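Hydrazine synthase subunit beta (PDB 5C2V) is part of the hydrazine synthase complex, which joins nitric oxide and ammonium into hydrazine, and may modulate transport of the hydroxylamine intermediate between active sites. Local coordinates at residues B[238-243]-B[288-293]; B[202-207]-B[231-236]; B[242-247]-B[296-301]. All blocks are in the same frame, centred on the assembly; numbering follows the deposited sequence.

Overall arrangement
The chain builds a beta-propeller of four-stranded antiparallel sheets, and the three contacts lie on one side of its centre. Contact 2 comes first: strands 203-211 and 226-234, neighbours in one sheet, close the loop between them. It is complete before contacts 1 and 3 open, both from the next strand, 241-245, with Ala242 and Arg243 in common. Contact 1 returns to that strand through helix 283-291, contact 3 through helix 295-301, one helix further on. Both helices lie between strands 277-282 and 312-317 of the following sheet, so this insertion packs against strand 241-245, outermost in the preceding sheet within the chain. The centres of contacts 1 and 2, and of 1 and 3, are about 9 Å apart.

Contact 1: B[238-243]-B[288-293]; sequences GGKVAR and GLVRSS. With BET (trimethyl glycine), chain R.
Lys240 reaches across to the end region of helix 283-291 and is gripped there by two backbone carbonyls. Its NZ donates to Val290 O at 3.0 Å and to Ser293 O at 2.6 Å. The first bond lies in the carbonyl plane, whereas at Ser293 O the donor is tilted 26° out of it. The lysine can span the gap because CG stands anti to the carbonyl carbon (chi1 -55°) and the rest of the chain is fully extended. Below this polar tip the packing is apolar and modest: Ala242 CB meets the CG2 branch of Val290 at 4.2 Å, and the buried surface totals 182 Å².

Two serines shape the acceptor side. Ser292 OG and Ser292 N reach Gly288 O from opposite faces of its plane, the hydroxyl at 2.7 Å. Ser293 OG donates to Leu289 O in the carbonyl plane, also at 2.7 Å, which ties the residue carrying the second acceptor back to the helix.

Arg243 makes no contact with 288-293 and instead binds trimethyl glycine. Its NH2 donates to ligand OXT at 2.9 Å, while the bonds from NH1 to OXT and to O are weak, at 3.1 and 3.3 Å. The ligand carboxylate carbon lies in the guanidinium plane, so the anion is met edge-on; His187, Glu188 and Arg302 complete the pocket.

Placing an ammonium group beside carbonyls in the last turn of a helix and just beyond it should be electrostatically favourable, since that end carries partial negative charge. The strand and the residue just before it thus supply two cations, Lys240 for the carbonyls at the helix end and Arg243 for a small carboxylate.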
ATOM      1  N   GLY B 238       5.192  14.255 -42.781  1.00 72.84           N
ATOM      2  CA  GLY B 238       4.493  13.350 -41.886  1.00 57.62           C
ATOM      3  C   GLY B 238       4.860  13.569 -40.430  1.00 56.27           C
ATOM      4  O   GLY B 238       4.609  12.711 -39.584  1.00 55.22           O
ATOM      5  N   GLY B 239       5.450  14.724 -40.137  1.00 61.79           N
ATOM      6  CA  GLY B 239       5.892  15.043 -38.791  1.00 47.13           C
ATOM      7  C   GLY B 239       4.758  15.171 -37.792  1.00 66.28           C
ATOM      8  O   GLY B 239       3.601  15.362 -38.169  1.00 65.03           O
ATOM      9  N   LYS B 240       5.093  15.070 -36.509  1.00 66.75           N
ATOM     10  CA  LYS B 240       4.096  15.138 -35.448  1.00 47.57           C
ATOM     11  C   LYS B 240       3.547  16.546 -35.264  1.00 61.19           C
ATOM     12  O   LYS B 240       4.251  17.533 -35.476  1.00 58.03           O
ATOM     13  CB  LYS B 240       4.686  14.654 -34.120  1.00 53.84           C
ATOM     14  CG  LYS B 240       5.297  13.266 -34.151  1.00 62.18           C
ATOM     15  CD  LYS B 240       6.008  12.972 -32.837  1.00 54.62           C
ATOM     16  CE  LYS B 240       6.724  11.634 -32.874  1.00 56.35           C
ATOM     17  NZ  LYS B 240       7.470  11.379 -31.610  1.00 51.85           N
ATOM     18  N   VAL B 241       2.283  16.627 -34.863  1.00 67.14           N
ATOM     19  CA  VAL B 241       1.700  17.880 -34.413  1.00 35.48           C
ATOM     20  C   VAL B 241       1.406  17.752 -32.927  1.00 47.95           C
ATOM     21  O   VAL B 241       0.505  17.014 -32.527  1.00 50.97           O
ATOM     22  CB  VAL B 241       0.411  18.227 -35.180  1.00 42.01           C
ATOM     23  CG1 VAL B 241      -0.184  19.529 -34.664  1.00 42.64           C
ATOM     24  CG2 VAL B 241       0.690  18.317 -36.673  1.00 54.25           C
ATOM     25  N   ALA B 242       2.164  18.470 -32.106  1.00 35.71           N
ATOM     26  CA  ALA B 242       2.068  18.295 -30.663  1.00 45.03           C
ATOM     27  C   ALA B 242       1.432  19.499 -29.990  1.00 44.88           C
ATOM     28  O   ALA B 242       2.036  20.564 -29.904  1.00 41.04           O
ATOM     29  CB  ALA B 242       3.446  18.029 -30.073  1.00 47.74           C
ATOM     30  N   ARG B 243       0.215  19.313 -29.492  1.00 51.56           N
ATOM     31  CA  ARG B 243      -0.483  20.361 -28.764  1.00 45.64           C
ATOM     32  C   ARG B 243      -0.150  20.252 -27.282  1.00 46.79           C
ATOM     33  O   ARG B 243      -0.457  19.247 -26.643  1.00 42.57           O
ATOM     34  CB  ARG B 243      -1.992  20.261 -28.995  1.00 42.91           C
ATOM     35  CG  ARG B 243      -2.399  20.379 -30.457  1.00 46.51           C
ATOM     36  CD  ARG B 243      -3.821  19.892 -30.688  1.00 47.22           C
ATOM     37  NE  ARG B 243      -3.914  18.434 -30.644  1.00 49.22           N
ATOM     38  CZ  ARG B 243      -5.058  17.758 -30.636  1.00 53.05           C
ATOM     39  NH1 ARG B 243      -6.216  18.404 -30.663  1.00 41.72           N
ATOM     40  NH2 ARG B 243      -5.045  16.432 -30.597  1.00 38.12           N
ATOM     41  N   GLY B 288      12.430  17.518 -26.430  1.00 53.86           N
ATOM     42  CA  GLY B 288      12.739  16.219 -25.862  1.00 49.35           C
ATOM     43  C   GLY B 288      11.468  15.436 -25.604  1.00 52.50           C
ATOM     44  O   GLY B 288      11.406  14.231 -25.850  1.00 41.92           O
ATOM     45  N   LEU B 289      10.444  16.130 -25.113  1.00 58.88           N
ATOM     46  CA  LEU B 289       9.145  15.515 -24.871  1.00 50.28           C
ATOM     47  C   LEU B 289       8.477  15.111 -26.181  1.00 48.42           C
ATOM     48  O   LEU B 289       7.825  14.071 -26.260  1.00 50.23           O
ATOM     49  CB  LEU B 289       8.236  16.465 -24.087  1.00 43.31           C
ATOM     50  CG  LEU B 289       6.828  15.950 -23.780  1.00 55.14           C
ATOM     51  CD1 LEU B 289       6.890  14.639 -23.009  1.00 53.91           C
ATOM     52  CD2 LEU B 289       6.026  16.991 -23.015  1.00 44.77           C
ATOM     53  N   VAL B 290       8.646  15.936 -27.210  1.00 46.41           N
ATOM     54  CA  VAL B 290       8.048  15.661 -28.513  1.00 43.58           C
ATOM     55  C   VAL B 290       8.674  14.430 -29.168  1.00 56.06           C
ATOM     56  O   VAL B 290       7.964  13.570 -29.691  1.00 49.61           O
ATOM     57  CB  VAL B 290       8.185  16.868 -29.465  1.00 59.31           C
ATOM     58  CG1 VAL B 290       7.623  16.531 -30.840  1.00 38.41           C
ATOM     59  CG2 VAL B 290       7.478  18.082 -28.886  1.00 38.55           C
ATOM     60  N   ARG B 291      10.000  14.346 -29.128  1.00 52.38           N
ATOM     61  CA  ARG B 291      10.719  13.240 -29.758  1.00 58.11           C
ATOM     62  C   ARG B 291      10.460  11.904 -29.066  1.00 45.99           C
ATOM     63  O   ARG B 291      10.416  10.859 -29.715  1.00 41.41           O
ATOM     64  CB  ARG B 291      12.224  13.520 -29.776  1.00 61.78           C
ATOM     65  CG  ARG B 291      12.634  14.779 -30.523  1.00 61.68           C
ATOM     66  CD  ARG B 291      14.148  14.907 -30.574  1.00 64.07           C
ATOM     67  NE  ARG B 291      14.591  16.278 -30.809  1.00 62.51           N
ATOM     68  CZ  ARG B 291      15.038  17.092 -29.856  1.00 70.20           C
ATOM     69  NH1 ARG B 291      15.105  16.672 -28.600  1.00 53.82           N
ATOM     70  NH2 ARG B 291      15.421  18.325 -30.161  1.00 74.42           N
ATOM     71  N   SER B 292      10.290  11.942 -27.748  1.00 35.60           N
ATOM     72  CA  SER B 292      10.184  10.720 -26.956  1.00 53.44           C
ATOM     73  C   SER B 292       8.743  10.258 -26.743  1.00 56.53           C
ATOM     74  O   SER B 292       8.503   9.266 -26.057  1.00 60.56           O
ATOM     75  CB  SER B 292      10.863  10.914 -25.599  1.00 51.55           C
ATOM     76  OG  SER B 292      10.247  11.956 -24.865  1.00 42.73           O
ATOM     77  N   SER B 293       7.788  10.974 -27.327  1.00 47.87           N
ATOM     78  CA  SER B 293       6.381  10.616 -27.175  1.00 42.97           C
ATOM     79  C   SER B 293       5.717  10.343 -28.520  1.00 48.25           C
ATOM     80  O   SER B 293       6.055  10.964 -29.527  1.00 51.01           O
ATOM     81  CB  SER B 293       5.624  11.724 -26.440  1.00 32.87           C
ATOM     82  OG  SER B 293       6.265  12.063 -25.223  1.00 47.74           O
TER
HETATM   83  N   BET R 403     -10.190  14.491 -32.500  1.00 69.03           N
HETATM   84  CA  BET R 403      -9.984  15.949 -32.108  1.00 56.45           C
HETATM   85  C   BET R 403      -8.613  16.101 -31.252  1.00 52.06           C
HETATM   86  O   BET R 403      -8.802  16.399 -30.046  1.00 59.01           O
HETATM   87  OXT BET R 403      -7.561  15.906 -31.904  1.00 64.20           O
HETATM   88  C1  BET R 403     -11.662  14.214 -32.718  1.00 58.70           C
HETATM   89  C2  BET R 403      -9.693  13.545 -31.406  1.00 53.11           C
HETATM   90  C3  BET R 403      -9.502  14.199 -33.823  1.00 69.94           C

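Contact 2: B[202-207]-B[231-236]; sequences KYIAVT and TIIETK
The middle pair of strands in one four-stranded propeller blade meets here, Tyr203 to Val206 running antiparallel to Thr231 to Glu234. The short axes approach to 4.6 Å with 156° between their directions, as expected for a twisted antiparallel pair. Register is fixed by reciprocal backbone bonds at two hydrogen-bonded pairs: Ile204 N to Ile233 O and Ile233 N to Ile204 O, both 2.9 Å, then Val206 with Thr231 in the same manner. Beyond the strand end Thr235 N still reaches Lys202 O, but from 51° above the carbonyl plane, consistent with the regular pairing ending here, where both residues lie outside the strands. Thr235 OG1 bonds to Gly201 O.

At the non-hydrogen-bonded pair Tyr203-Glu234 the two side chains run alongside, pointing the same way. Glu234 CG touches the ring edge, 3.5 Å from Tyr203 CE1, and the ring and carboxylate planes are turned 45° apart. A water bridges their ends, 2.7 Å from Tyr203 OH and donating a weak bond to Glu234 OE2. The same hydroxyl is bonded to Arg291 NE, and Glu234 OE1 to Lys240 N. Next on this face, Ile232 sends CD1 to within 3.8 Å of Ala205 CB, while its CG2 lies against Tyr203 CB. Helix 283-291 packs on Tyr203, Ile232 and Glu234 through Val286, Leu287 and Val290.

The other face carries Ile204, Val206, Thr231 and Ile233. Ile204 CG1, held between backbone N and carbonyl carbon, comes 3.6 Å from Ile233 CB, and these side chains too lie alongside. Val206 and Thr231 touch Ile186 of strand 179-186, in the preceding blade, whereas Ala205 meets Met259 of the following one. Flanking by sheets on both faces, around an antiparallel meander, is the packing of a beta-propeller blade.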
ATOM      1  N   LYS B 202      13.749  22.482 -37.906  1.00 66.47           N
ATOM      2  CA  LYS B 202      13.067  21.192 -37.822  1.00 70.05           C
ATOM      3  C   LYS B 202      11.707  21.275 -37.128  1.00 72.00           C
ATOM      4  O   LYS B 202      10.945  20.308 -37.135  1.00 71.50           O
ATOM      5  CB  LYS B 202      13.949  20.175 -37.098  1.00 68.29           C
ATOM      6  CG  LYS B 202      15.204  19.786 -37.860  1.00 69.45           C
ATOM      7  CD  LYS B 202      16.165  19.017 -36.972  1.00 73.00           C
ATOM      8  CE  LYS B 202      15.490  17.816 -36.330  1.00 72.95           C
ATOM      9  NZ  LYS B 202      16.386  17.141 -35.354  1.00 74.66           N
ATOM     10  N   TYR B 203      11.402  22.424 -36.534  1.00 70.38           N
ATOM     11  CA  TYR B 203      10.154  22.587 -35.794  1.00 83.76           C
ATOM     12  C   TYR B 203       9.583  23.995 -35.932  1.00 73.59           C
ATOM     13  O   TYR B 203      10.315  24.948 -36.201  1.00 62.97           O
ATOM     14  CB  TYR B 203      10.356  22.277 -34.306  1.00 61.84           C
ATOM     15  CG  TYR B 203      11.104  20.996 -34.011  1.00 78.25           C
ATOM     16  CD1 TYR B 203      10.436  19.780 -33.936  1.00 64.86           C
ATOM     17  CD2 TYR B 203      12.475  21.004 -33.791  1.00 82.60           C
ATOM     18  CE1 TYR B 203      11.116  18.609 -33.661  1.00 77.63           C
ATOM     19  CE2 TYR B 203      13.162  19.838 -33.514  1.00 77.47           C
ATOM     20  CZ  TYR B 203      12.477  18.642 -33.450  1.00 83.72           C
ATOM     21  OH  TYR B 203      13.157  17.477 -33.176  1.00 65.48           O
ATOM     22  N   ILE B 204       8.273  24.120 -35.742  1.00 68.03           N
ATOM     23  CA  ILE B 204       7.648  25.431 -35.611  1.00 54.22           C
ATOM     24  C   ILE B 204       6.762  25.484 -34.372  1.00 53.73           C
ATOM     25  O   ILE B 204       6.102  24.504 -34.025  1.00 54.99           O
ATOM     26  CB  ILE B 204       6.801  25.810 -36.845  1.00 57.97           C
ATOM     27  CG1 ILE B 204       5.830  24.686 -37.204  1.00 52.91           C
ATOM     28  CG2 ILE B 204       7.695  26.137 -38.029  1.00 45.60           C
ATOM     29  CD1 ILE B 204       4.898  25.028 -38.347  1.00 42.97           C
ATOM     30  N   ALA B 205       6.759  26.631 -33.703  1.00 48.95           N
ATOM     31  CA  ALA B 205       5.900  26.835 -32.544  1.00 51.69           C
ATOM     32  C   ALA B 205       4.747  27.766 -32.901  1.00 69.88           C
ATOM     33  O   ALA B 205       4.940  28.767 -33.597  1.00 50.42           O
ATOM     34  CB  ALA B 205       6.696  27.392 -31.375  1.00 29.31           C
ATOM     35  N   VAL B 206       3.550  27.414 -32.438  1.00 66.27           N
ATOM     36  CA  VAL B 206       2.353  28.214 -32.684  1.00 51.48           C
ATOM     37  C   VAL B 206       1.530  28.386 -31.409  1.00 46.36           C
ATOM     38  O   VAL B 206       1.069  27.406 -30.826  1.00 65.84           O
ATOM     39  CB  VAL B 206       1.461  27.576 -33.772  1.00 54.69           C
ATOM     40  CG1 VAL B 206       0.139  28.321 -33.882  1.00 62.08           C
ATOM     41  CG2 VAL B 206       2.182  27.549 -35.115  1.00 54.91           C
ATOM     42  N   THR B 207       1.341  29.630 -30.981  1.00 41.27           N
ATOM     43  CA  THR B 207       0.527  29.915 -29.802  1.00 44.16           C
ATOM     44  C   THR B 207      -0.951  30.018 -30.159  1.00 49.39           C
ATOM     45  O   THR B 207      -1.314  30.663 -31.143  1.00 41.33           O
ATOM     46  CB  THR B 207       0.959  31.221 -29.110  1.00 43.11           C
ATOM     47  OG1 THR B 207       1.223  32.225 -30.100  1.00 42.40           O
ATOM     48  CG2 THR B 207       2.206  30.997 -28.277  1.00 38.08           C
ATOM     49  N   THR B 231       1.700  24.850 -29.642  1.00 37.80           N
ATOM     50  CA  THR B 231       1.817  23.647 -30.455  1.00 40.74           C
ATOM     51  C   THR B 231       3.132  23.601 -31.226  1.00 53.41           C
ATOM     52  O   THR B 231       3.490  24.549 -31.927  1.00 57.18           O
ATOM     53  CB  THR B 231       0.644  23.526 -31.447  1.00 51.80           C
ATOM     54  OG1 THR B 231      -0.572  23.303 -30.722  1.00 48.28           O
ATOM     55  CG2 THR B 231       0.868  22.366 -32.408  1.00 41.45           C
ATOM     56  N   ILE B 232       3.845  22.489 -31.083  1.00 53.91           N
ATOM     57  CA  ILE B 232       5.086  22.260 -31.807  1.00 41.22           C
ATOM     58  C   ILE B 232       4.853  21.306 -32.971  1.00 45.78           C
ATOM     59  O   ILE B 232       4.424  20.168 -32.776  1.00 58.01           O
ATOM     60  CB  ILE B 232       6.179  21.682 -30.889  1.00 44.20           C
ATOM     61  CG1 ILE B 232       6.300  22.512 -29.609  1.00 38.02           C
ATOM     62  CG2 ILE B 232       7.510  21.612 -31.623  1.00 48.07           C
ATOM     63  CD1 ILE B 232       6.684  23.954 -29.852  1.00 37.30           C
ATOM     64  N   ILE B 233       5.133  21.774 -34.182  1.00 45.03           N
ATOM     65  CA  ILE B 233       4.960  20.957 -35.378  1.00 49.66           C
ATOM     66  C   ILE B 233       6.310  20.608 -35.998  1.00 50.58           C
ATOM     67  O   ILE B 233       7.138  21.488 -36.238  1.00 60.14           O
ATOM     68  CB  ILE B 233       4.085  21.672 -36.428  1.00 51.08           C
ATOM     69  CG1 ILE B 233       2.659  21.854 -35.905  1.00 56.43           C
ATOM     70  CG2 ILE B 233       4.077  20.901 -37.741  1.00 34.03           C
ATOM     71  CD1 ILE B 233       1.724  22.510 -36.900  1.00 46.42           C
ATOM     72  N   GLU B 234       6.523  19.321 -36.253  1.00 62.24           N
ATOM     73  CA  GLU B 234       7.757  18.857 -36.873  1.00 61.52           C
ATOM     74  C   GLU B 234       7.696  19.086 -38.381  1.00 63.10           C
ATOM     75  O   GLU B 234       6.806  18.576 -39.063  1.00 52.97           O
ATOM     76  CB  GLU B 234       7.994  17.382 -36.550  1.00 50.93           C
ATOM     77  CG  GLU B 234       8.269  17.122 -35.077  1.00 67.91           C
ATOM     78  CD  GLU B 234       8.387  15.648 -34.749  1.00 75.10           C
ATOM     79  OE1 GLU B 234       7.788  14.826 -35.474  1.00 66.99           O
ATOM     80  OE2 GLU B 234       9.072  15.312 -33.760  1.00 68.82           O
ATOM     81  N   THR B 235       8.654  19.851 -38.894  1.00 59.31           N
ATOM     82  CA  THR B 235       8.617  20.318 -40.276  1.00 54.06           C
ATOM     83  C   THR B 235       8.899  19.227 -41.305  1.00 54.50           C
ATOM     84  O   THR B 235       8.719  19.440 -42.505  1.00 61.58           O
ATOM     85  CB  THR B 235       9.619  21.463 -40.492  1.00 42.82           C
ATOM     86  OG1 THR B 235      10.955  20.955 -40.392  1.00 72.10           O
ATOM     87  CG2 THR B 235       9.411  22.550 -39.452  1.00 59.29           C
ATOM     88  N   LYS B 236       9.338  18.060 -40.840  1.00 55.95           N
ATOM     89  CA  LYS B 236       9.584  16.935 -41.734  1.00 56.21           C
ATOM     90  C   LYS B 236       8.258  16.409 -42.280  1.00 52.00           C
ATOM     91  O   LYS B 236       7.207  16.641 -41.685  1.00 66.85           O
ATOM     92  CB  LYS B 236      10.342  15.816 -41.010  1.00 72.41           C
ATOM     93  CG  LYS B 236       9.577  15.149 -39.867  1.00 70.14           C
ATOM     94  CD  LYS B 236      10.416  14.053 -39.215  1.00 82.23           C
ATOM     95  CE  LYS B 236       9.672  13.366 -38.078  1.00 90.85           C
ATOM     96  NZ  LYS B 236      10.494  12.290 -37.449  1.00 95.83           N
TER
HETATM   97  O   HOH W   1      11.933  15.687 -34.701  1.00 60.53           O

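Contact 3: B[242-247]-B[296-301]; sequences ARLPLD and EELDYL. With BET (trimethyl glycine), chain R.
Leu298, Arg243 and Leu301 give up most surface where helix 295-301 lies along strand 242-245, the outermost strand of a propeller blade. The segment axes pass 7.3 Å apart at 29°, so the helix runs nearly along the strand.

Leu298 points at the strand and divides its branches: CD1 rests on Ala242 CB at 3.7 Å, and CD2 faces Leu244 CD2 at 4.3 Å. Ser293 also packs on Leu298. One turn on, Leu301 packs beside Leu289 of helix 283-291, and its carbonyl oxygen lies 3.7 Å from Pro245 CD.

Arg243 marks the polar border. Bent at chi3 (-75°), it brings NH2 to Asp299 OD1 at 3.1 Å, a nearly straight salt-bridge hydrogen bond. The oxygen sits close to the guanidinium plane, yet the arginine approaches from above the carboxylate, whose plane is turned 86° against it. This NH2 also serves the bound trimethyl glycine, which places Asp299 in the second shell, where it is likely to steady the ligand-binding arginine. It would also balance part of the positive charge gathered by Arg243 and the nearby Arg302. Outward, Glu297 forms a salt bridge with Arg697 of an alpha subunit.

A water completes the junction, accepting from Arg243 N at 3.0 Å and donating to Asp299 OD1 at 2.6 Å.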
ATOM      1  N   ALA B 242       2.164  18.470 -32.106  1.00 35.71           N
ATOM      2  CA  ALA B 242       2.068  18.295 -30.663  1.00 45.03           C
ATOM      3  C   ALA B 242       1.432  19.499 -29.990  1.00 44.88           C
ATOM      4  O   ALA B 242       2.036  20.564 -29.904  1.00 41.04           O
ATOM      5  CB  ALA B 242       3.446  18.029 -30.073  1.00 47.74           C
ATOM      6  N   ARG B 243       0.215  19.313 -29.492  1.00 51.56           N
ATOM      7  CA  ARG B 243      -0.483  20.361 -28.764  1.00 45.64           C
ATOM      8  C   ARG B 243      -0.150  20.252 -27.282  1.00 46.79           C
ATOM      9  O   ARG B 243      -0.457  19.247 -26.643  1.00 42.57           O
ATOM     10  CB  ARG B 243      -1.992  20.261 -28.995  1.00 42.91           C
ATOM     11  CG  ARG B 243      -2.399  20.379 -30.457  1.00 46.51           C
ATOM     12  CD  ARG B 243      -3.821  19.892 -30.688  1.00 47.22           C
ATOM     13  NE  ARG B 243      -3.914  18.434 -30.644  1.00 49.22           N
ATOM     14  CZ  ARG B 243      -5.058  17.758 -30.636  1.00 53.05           C
ATOM     15  NH1 ARG B 243      -6.216  18.404 -30.663  1.00 41.72           N
ATOM     16  NH2 ARG B 243      -5.045  16.432 -30.597  1.00 38.12           N
ATOM     17  N   LEU B 244       0.485  21.286 -26.738  1.00 34.55           N
ATOM     18  CA  LEU B 244       0.953  21.239 -25.358  1.00 51.62           C
ATOM     19  C   LEU B 244       0.339  22.353 -24.515  1.00 39.20           C
ATOM     20  O   LEU B 244       0.122  23.458 -25.006  1.00 55.89           O
ATOM     21  CB  LEU B 244       2.482  21.325 -25.321  1.00 56.18           C
ATOM     22  CG  LEU B 244       3.226  20.167 -25.990  1.00 53.71           C
ATOM     23  CD1 LEU B 244       4.732  20.358 -25.886  1.00 44.93           C
ATOM     24  CD2 LEU B 244       2.808  18.835 -25.382  1.00 40.84           C
ATOM     25  N   PRO B 245       0.062  22.061 -23.234  1.00 51.85           N
ATOM     26  CA  PRO B 245      -0.580  23.018 -22.327  1.00 48.90           C
ATOM     27  C   PRO B 245       0.349  24.153 -21.910  1.00 44.53           C
ATOM     28  O   PRO B 245       1.549  23.928 -21.780  1.00 60.46           O
ATOM     29  CB  PRO B 245      -0.951  22.153 -21.121  1.00 48.59           C
ATOM     30  CG  PRO B 245       0.082  21.079 -21.117  1.00 33.07           C
ATOM     31  CD  PRO B 245       0.343  20.777 -22.566  1.00 43.41           C
ATOM     32  N   LEU B 246      -0.184  25.366 -21.793  1.00 57.49           N
ATOM     33  CA  LEU B 246       0.513  26.455 -21.110  1.00 34.61           C
ATOM     34  C   LEU B 246       0.044  26.688 -19.670  1.00 42.36           C
ATOM     35  O   LEU B 246       0.585  27.544 -18.971  1.00 38.24           O
ATOM     36  CB  LEU B 246       0.374  27.752 -21.907  1.00 43.36           C
ATOM     37  CG  LEU B 246       1.171  27.791 -23.210  1.00 61.74           C
ATOM     38  CD1 LEU B 246       0.709  28.935 -24.096  1.00 61.52           C
ATOM     39  CD2 LEU B 246       2.657  27.909 -22.904  1.00 37.76           C
ATOM     40  N   ASP B 247      -0.952  25.929 -19.222  1.00 37.26           N
ATOM     41  CA  ASP B 247      -1.652  26.260 -17.981  1.00 43.74           C
ATOM     42  C   ASP B 247      -1.332  25.349 -16.799  1.00 49.77           C
ATOM     43  O   ASP B 247      -1.081  24.155 -16.969  1.00 39.15           O
ATOM     44  CB  ASP B 247      -3.166  26.240 -18.214  1.00 50.84           C
ATOM     45  CG  ASP B 247      -3.595  27.122 -19.369  1.00 56.91           C
ATOM     46  OD1 ASP B 247      -3.102  28.266 -19.467  1.00 61.55           O
ATOM     47  OD2 ASP B 247      -4.436  26.673 -20.175  1.00 46.68           O
ATOM     48  N   GLU B 296      -0.366   9.710 -29.871  1.00 45.60           N
ATOM     49  CA  GLU B 296      -1.402   9.386 -28.897  1.00 51.02           C
ATOM     50  C   GLU B 296      -1.059   9.942 -27.520  1.00 44.03           C
ATOM     51  O   GLU B 296      -1.879  10.607 -26.879  1.00 56.66           O
ATOM     52  CB  GLU B 296      -1.598   7.871 -28.814  1.00 49.68           C
ATOM     53  CG  GLU B 296      -3.035   7.410 -28.986  1.00 83.34           C
ATOM     54  CD  GLU B 296      -3.205   5.927 -28.710  1.00 89.49           C
ATOM     55  OE1 GLU B 296      -2.230   5.289 -28.258  1.00 74.67           O
ATOM     56  OE2 GLU B 296      -4.313   5.401 -28.943  1.00 77.03           O
ATOM     57  N   GLU B 297       0.164   9.670 -27.076  1.00 47.75           N
ATOM     58  CA  GLU B 297       0.623  10.105 -25.763  1.00 61.48           C
ATOM     59  C   GLU B 297       0.634  11.625 -25.649  1.00 46.16           C
ATOM     60  O   GLU B 297       0.282  12.171 -24.610  1.00 40.50           O
ATOM     61  CB  GLU B 297       2.018   9.545 -25.468  1.00 49.03           C
ATOM     62  CG  GLU B 297       2.656  10.063 -24.180  1.00 45.50           C
ATOM     63  CD  GLU B 297       1.986   9.535 -22.919  1.00 52.99           C
ATOM     64  OE1 GLU B 297       1.068   8.694 -23.024  1.00 59.05           O
ATOM     65  OE2 GLU B 297       2.385   9.963 -21.816  1.00 43.16           O
ATOM     66  N   LEU B 298       1.034  12.304 -26.721  1.00 48.02           N
ATOM     67  CA  LEU B 298       1.033  13.763 -26.741  1.00 48.90           C
ATOM     68  C   LEU B 298      -0.390  14.310 -26.695  1.00 40.25           C
ATOM     69  O   LEU B 298      -0.673  15.281 -25.985  1.00 45.77           O
ATOM     70  CB  LEU B 298       1.760  14.285 -27.981  1.00 45.20           C
ATOM     71  CG  LEU B 298       3.280  14.108 -28.002  1.00 42.56           C
ATOM     72  CD1 LEU B 298       3.842  14.444 -29.374  1.00 30.57           C
ATOM     73  CD2 LEU B 298       3.934  14.964 -26.928  1.00 23.19           C
ATOM     74  N   ASP B 299      -1.281  13.675 -27.451  1.00 33.97           N
ATOM     75  CA  ASP B 299      -2.685  14.071 -27.475  1.00 42.84           C
ATOM     76  C   ASP B 299      -3.325  13.904 -26.101  1.00 51.73           C
ATOM     77  O   ASP B 299      -4.185  14.693 -25.712  1.00 46.57           O
ATOM     78  CB  ASP B 299      -3.458  13.262 -28.518  1.00 45.88           C
ATOM     79  CG  ASP B 299      -3.103  13.655 -29.940  1.00 48.86           C
ATOM     80  OD1 ASP B 299      -2.497  14.731 -30.128  1.00 39.74           O
ATOM     81  OD2 ASP B 299      -3.434  12.889 -30.870  1.00 42.92           O
ATOM     82  N   TYR B 300      -2.904  12.878 -25.368  1.00 49.51           N
ATOM     83  CA  TYR B 300      -3.374  12.697 -24.000  1.00 26.49           C
ATOM     84  C   TYR B 300      -2.733  13.726 -23.072  1.00 34.32           C
ATOM     85  O   TYR B 300      -3.353  14.184 -22.112  1.00 39.06           O
ATOM     86  CB  TYR B 300      -3.077  11.278 -23.503  1.00 45.97           C
ATOM     87  CG  TYR B 300      -3.455  11.046 -22.052  1.00 38.32           C
ATOM     88  CD1 TYR B 300      -2.529  11.238 -21.033  1.00 26.52           C
ATOM     89  CD2 TYR B 300      -4.737  10.643 -21.705  1.00 41.96           C
ATOM     90  CE1 TYR B 300      -2.870  11.034 -19.710  1.00 35.33           C
ATOM     91  CE2 TYR B 300      -5.087  10.435 -20.382  1.00 37.70           C
ATOM     92  CZ  TYR B 300      -4.149  10.633 -19.391  1.00 41.45           C
ATOM     93  OH  TYR B 300      -4.489  10.427 -18.074  1.00 50.78           O
ATOM     94  N   LEU B 301      -1.488  14.085 -23.367  1.00 39.62           N
ATOM     95  CA  LEU B 301      -0.717  14.986 -22.518  1.00 46.14           C
ATOM     96  C   LEU B 301      -1.126  16.443 -22.694  1.00 40.23           C
ATOM     97  O   LEU B 301      -0.760  17.295 -21.884  1.00 46.35           O
ATOM     98  CB  LEU B 301       0.780  14.837 -22.799  1.00 53.42           C
ATOM     99  CG  LEU B 301       1.500  13.668 -22.123  1.00 50.26           C
ATOM    100  CD1 LEU B 301       2.956  13.610 -22.560  1.00 48.86           C
ATOM    101  CD2 LEU B 301       1.394  13.770 -20.609  1.00 55.66           C
TER
HETATM  102  N   BET R 403     -10.190  14.491 -32.500  1.00 69.03           N
HETATM  103  CA  BET R 403      -9.984  15.949 -32.108  1.00 56.45           C
HETATM  104  C   BET R 403      -8.613  16.101 -31.252  1.00 52.06           C
HETATM  105  O   BET R 403      -8.802  16.399 -30.046  1.00 59.01           O
HETATM  106  OXT BET R 403      -7.561  15.906 -31.904  1.00 64.20           O
HETATM  107  C1  BET R 403     -11.662  14.214 -32.718  1.00 58.70           C
HETATM  108  C2  BET R 403      -9.693  13.545 -31.406  1.00 53.11           C
HETATM  109  C3  BET R 403      -9.502  14.199 -33.823  1.00 69.94           C
HETATM  110  O   HOH W   2      -1.254  16.710 -29.106  1.00 35.00           O